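Local coordinates for prolyl oligopeptidase (Novosphingobium capsulatum, PDB 1YR2), which probably cleaves oligopeptides on the carboxyl side of proline, and less readily alanine, as a serine peptidase of the S9A family, at residues E367-S379 and A409-A421. Sequence-based numbering, arbitrary orientation.
Sequences ESVGIAGNRLFAS and ASGLSGRPGDRHA
G373, in the type II' turn of hairpin 367-379, is held by two backbone hydrogen bonds to the loop after strand 409-413: its N donates to R415 O (3.1 Å) and its O accepts from G417 N (3.0 Å). R415 O also takes the N-H of D418, closing the type II turn R415-D418, and the two donors reach it from opposite faces of its carbonyl plane. Strands 367-372 and 409-413 run nearly parallel (17°) with axes 7.0 Å apart, too far for a ladder between them. Each is the first strand of a four-stranded antiparallel sheet, and the two sheets are consecutive blades of the N-terminal β-propeller, packed face to face. L412 reaches across between the blades: with CG anti to its backbone N (chi1 -174°), it lays CD2 on the G370 backbone, 3.7 Å from G370 CA, while CD1 meets F377 CB at 4.2 Å. Nearer the turns, A372 CB butts against A421 CB (3.7 Å), and I371 CG2 touches P416 CG at 3.9 Å, the side chains crossing near right angles. P416 continues onto D324 and V326 of strand 320-326. At the far end, a water bridges E367 OE1, S368 OG and A409 O, lying 2.7 Å from A409 O.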
loop_
_atom_site.group_PDB
_atom_site.type_symbol
_atom_site.label_atom_id
_atom_site.label_comp_id
_atom_site.label_asym_id
_atom_site.label_seq_id
_atom_site.Cartn_x
_atom_site.Cartn_y
_atom_site.Cartn_z
ATOM N N GLU A 367 -9.815 0.876 10.412
ATOM C CA GLU A 367 -9.404 0.035 9.320
ATOM C C GLU A 367 -9.763 -1.458 9.533
ATOM O O GLU A 367 -10.281 -2.093 8.621
ATOM C CB GLU A 367 -7.889 0.216 9.185
ATOM C CG GLU A 367 -7.228 -0.274 7.944
ATOM C CD GLU A 367 -5.840 0.384 7.786
ATOM O OE1 GLU A 367 -4.943 0.221 8.698
ATOM O OE2 GLU A 367 -5.697 1.097 6.761
ATOM N N SER A 368 -9.550 -1.986 10.737
ATOM C CA SER A 368 -9.701 -3.433 10.973
ATOM C C SER A 368 -9.710 -3.669 12.486
ATOM O O SER A 368 -9.216 -2.822 13.262
ATOM C CB SER A 368 -8.570 -4.256 10.292
ATOM O OG SER A 368 -7.343 -3.971 10.922
ATOM N N VAL A 369 -10.303 -4.784 12.881
ATOM C CA VAL A 369 -10.435 -5.144 14.282
ATOM C C VAL A 369 -10.199 -6.624 14.375
ATOM O O VAL A 369 -10.627 -7.342 13.508
ATOM C CB VAL A 369 -11.832 -4.822 14.809
ATOM C CG1 VAL A 369 -12.015 -5.401 16.159
ATOM C CG2 VAL A 369 -12.048 -3.337 14.872
ATOM N N GLY A 370 -9.511 -7.068 15.408
ATOM C CA GLY A 370 -9.408 -8.476 15.706
ATOM C C GLY A 370 -9.607 -8.702 17.181
ATOM O O GLY A 370 -9.458 -7.786 17.998
ATOM N N ILE A 371 -9.919 -9.937 17.558
ATOM C CA ILE A 371 -10.052 -10.287 18.937
ATOM C C ILE A 371 -8.942 -11.270 19.333
ATOM O O ILE A 371 -8.670 -12.229 18.602
ATOM C CB ILE A 371 -11.441 -10.857 19.229
ATOM C CG1 ILE A 371 -12.477 -9.727 19.193
ATOM C CG2 ILE A 371 -11.478 -11.444 20.625
ATOM C CD1 ILE A 371 -13.985 -10.170 19.317
ATOM N N ALA A 372 -8.300 -10.997 20.468
ATOM C CA ALA A 372 -7.278 -11.902 21.014
ATOM C C ALA A 372 -7.225 -11.787 22.519
ATOM O O ALA A 372 -7.373 -10.706 23.076
ATOM C CB ALA A 372 -5.895 -11.594 20.388
ATOM N N GLY A 373 -7.017 -12.921 23.194
ATOM C CA GLY A 373 -6.956 -12.919 24.639
ATOM C C GLY A 373 -8.382 -12.603 25.077
ATOM O O GLY A 373 -9.318 -13.289 24.644
ATOM N N ASN A 374 -8.578 -11.532 25.828
ATOM C CA ASN A 374 -9.944 -11.142 26.227
ATOM C C ASN A 374 -10.282 -9.756 25.733
ATOM O O ASN A 374 -11.114 -9.107 26.319
ATOM C CB ASN A 374 -10.137 -11.172 27.750
ATOM C CG ASN A 374 -10.008 -12.564 28.315
ATOM O OD1 ASN A 374 -10.455 -13.557 27.682
ATOM N ND2 ASN A 374 -9.346 -12.677 29.461
ATOM N N ARG A 375 -9.689 -9.358 24.604
ATOM C CA ARG A 375 -9.725 -7.981 24.158
ATOM C C ARG A 375 -9.963 -7.796 22.673
ATOM O O ARG A 375 -9.652 -8.667 21.810
ATOM C CB ARG A 375 -8.417 -7.314 24.539
ATOM C CG ARG A 375 -8.297 -6.980 25.985
ATOM C CD ARG A 375 -6.941 -6.453 26.343
ATOM N NE ARG A 375 -6.914 -5.832 27.666
ATOM C CZ ARG A 375 -5.845 -5.194 28.157
ATOM N NH1 ARG A 375 -4.698 -5.114 27.465
ATOM N NH2 ARG A 375 -5.919 -4.593 29.314
ATOM N N LEU A 376 -10.510 -6.629 22.360
ATOM C CA LEU A 376 -10.585 -6.124 21.002
ATOM C C LEU A 376 -9.360 -5.291 20.715
ATOM O O LEU A 376 -8.953 -4.500 21.545
ATOM C CB LEU A 376 -11.797 -5.208 20.820
ATOM C CG LEU A 376 -13.180 -5.823 20.872
ATOM C CD1 LEU A 376 -14.207 -4.775 21.262
ATOM C CD2 LEU A 376 -13.498 -6.414 19.469
ATOM N N PHE A 377 -8.787 -5.481 19.547
ATOM C CA PHE A 377 -7.674 -4.644 19.054
ATOM C C PHE A 377 -8.116 -3.955 17.767
ATOM O O PHE A 377 -8.341 -4.608 16.721
ATOM C CB PHE A 377 -6.407 -5.489 18.874
ATOM C CG PHE A 377 -5.882 -6.005 20.165
ATOM C CD1 PHE A 377 -5.096 -5.187 20.988
ATOM C CD2 PHE A 377 -6.330 -7.218 20.644
ATOM C CE1 PHE A 377 -4.659 -5.632 22.224
ATOM C CE2 PHE A 377 -5.933 -7.679 21.863
ATOM C CZ PHE A 377 -5.093 -6.887 22.685
ATOM N N ALA A 378 -8.159 -2.634 17.805
ATOM C CA ALA A 378 -8.779 -1.811 16.746
ATOM C C ALA A 378 -7.688 -0.970 16.096
ATOM O O ALA A 378 -7.054 -0.183 16.782
ATOM C CB ALA A 378 -9.840 -0.913 17.338
ATOM N N SER A 379 -7.429 -1.205 14.800
ATOM C CA SER A 379 -6.434 -0.474 14.058
ATOM C C SER A 379 -7.026 0.754 13.346
ATOM O O SER A 379 -7.819 0.634 12.403
ATOM C CB SER A 379 -5.755 -1.406 13.041
ATOM O OG SER A 379 -5.050 -2.381 13.755
ATOM N N ALA A 409 0.098 -0.668 10.839
ATOM C CA ALA A 409 -0.228 -2.013 11.318
ATOM C C ALA A 409 -1.183 -2.660 10.309
ATOM O O ALA A 409 -2.162 -2.061 9.875
ATOM C CB ALA A 409 -0.859 -1.981 12.667
ATOM N N SER A 410 -0.866 -3.864 9.878
ATOM C CA SER A 410 -1.818 -4.607 9.073
ATOM C C SER A 410 -2.537 -5.548 10.003
ATOM O O SER A 410 -3.222 -5.119 10.938
ATOM C CB SER A 410 -1.109 -5.280 7.929
ATOM O OG SER A 410 -0.394 -4.269 7.242
ATOM N N GLY A 411 -2.453 -6.807 9.750
ATOM C CA GLY A 411 -3.337 -7.715 10.406
ATOM C C GLY A 411 -2.942 -8.051 11.842
ATOM O O GLY A 411 -1.828 -7.728 12.350
ATOM N N LEU A 412 -3.857 -8.746 12.446
ATOM C CA LEU A 412 -3.708 -9.315 13.767
ATOM C C LEU A 412 -4.031 -10.800 13.639
ATOM O O LEU A 412 -4.909 -11.175 12.855
ATOM C CB LEU A 412 -4.707 -8.692 14.694
ATOM C CG LEU A 412 -4.590 -9.086 16.169
ATOM C CD1 LEU A 412 -3.756 -8.055 16.866
ATOM C CD2 LEU A 412 -5.939 -9.214 16.827
ATOM N N SER A 413 -3.304 -11.639 14.361
ATOM C CA SER A 413 -3.686 -13.018 14.502
ATOM C C SER A 413 -3.675 -13.348 15.988
ATOM O O SER A 413 -2.948 -12.742 16.804
ATOM C CB SER A 413 -2.801 -13.941 13.669
ATOM O OG SER A 413 -1.457 -14.062 14.131
ATOM N N GLY A 414 -4.562 -14.260 16.331
ATOM C CA GLY A 414 -4.759 -14.666 17.710
ATOM C C GLY A 414 -6.206 -15.109 17.846
ATOM O O GLY A 414 -6.991 -15.035 16.909
ATOM N N ARG A 415 -6.512 -15.646 18.999
ATOM C CA ARG A 415 -7.813 -16.231 19.267
ATOM C C ARG A 415 -8.256 -15.770 20.673
ATOM O O ARG A 415 -7.426 -15.561 21.570
ATOM C CB ARG A 415 -7.666 -17.756 19.294
ATOM C CG ARG A 415 -7.434 -18.420 17.975
ATOM C CD ARG A 415 -7.271 -19.937 18.119
ATOM N NE ARG A 415 -6.142 -20.300 19.001
ATOM C CZ ARG A 415 -5.982 -21.510 19.563
ATOM N NH1 ARG A 415 -6.874 -22.477 19.340
ATOM N NH2 ARG A 415 -4.932 -21.775 20.345
ATOM N N PRO A 416 -9.553 -15.690 20.885
ATOM C CA PRO A 416 -10.069 -15.465 22.221
ATOM C C PRO A 416 -9.587 -16.580 23.145
ATOM O O PRO A 416 -9.544 -17.727 22.755
ATOM C CB PRO A 416 -11.586 -15.560 22.035
ATOM C CG PRO A 416 -11.837 -15.325 20.670
ATOM C CD PRO A 416 -10.637 -15.817 19.887
ATOM N N GLY A 417 -9.184 -16.244 24.342
ATOM C CA GLY A 417 -8.709 -17.250 25.278
ATOM C C GLY A 417 -7.251 -17.665 25.089
ATOM O O GLY A 417 -6.761 -18.402 25.894
ATOM N N ASP A 418 -6.595 -17.237 24.005
ATOM C CA ASP A 418 -5.192 -17.544 23.740
ATOM C C ASP A 418 -4.330 -16.342 24.184
ATOM O O ASP A 418 -4.610 -15.200 23.788
ATOM C CB ASP A 418 -5.043 -17.805 22.229
ATOM C CG ASP A 418 -3.705 -18.383 21.839
ATOM O OD1 ASP A 418 -2.696 -18.175 22.555
ATOM O OD2 ASP A 418 -3.581 -19.064 20.778
ATOM N N ARG A 419 -3.253 -16.590 24.921
ATOM C CA ARG A 419 -2.370 -15.523 25.396
ATOM C C ARG A 419 -1.326 -15.054 24.371
ATOM O O ARG A 419 -0.672 -14.063 24.600
ATOM C CB ARG A 419 -1.668 -15.964 26.674
ATOM C CG ARG A 419 -0.567 -17.011 26.492
ATOM C CD ARG A 419 -0.280 -17.751 27.780
ATOM N NE ARG A 419 0.450 -19.007 27.597
ATOM C CZ ARG A 419 1.039 -19.671 28.593
ATOM N NH1 ARG A 419 0.978 -19.213 29.846
ATOM N NH2 ARG A 419 1.689 -20.807 28.351
ATOM N N HIS A 420 -1.180 -15.766 23.255
ATOM C CA HIS A 420 -0.208 -15.434 22.211
ATOM C C HIS A 420 -0.994 -14.796 21.080
ATOM O O HIS A 420 -1.937 -15.400 20.528
ATOM C CB HIS A 420 0.521 -16.682 21.706
ATOM C CG HIS A 420 1.374 -17.324 22.745
ATOM N ND1 HIS A 420 2.335 -16.621 23.446
ATOM C CD2 HIS A 420 1.353 -18.570 23.271
ATOM C CE1 HIS A 420 2.888 -17.421 24.347
ATOM N NE2 HIS A 420 2.318 -18.612 24.246
ATOM N N ALA A 421 -0.681 -13.545 20.808
ATOM C CA ALA A 421 -1.198 -12.866 19.623
ATOM C C ALA A 421 -0.052 -12.273 18.800
ATOM O O ALA A 421 1.094 -12.272 19.232
ATOM C CB ALA A 421 -2.191 -11.791 20.034
HETATM O O HOH W 1 -4.759 -2.644 9.569
#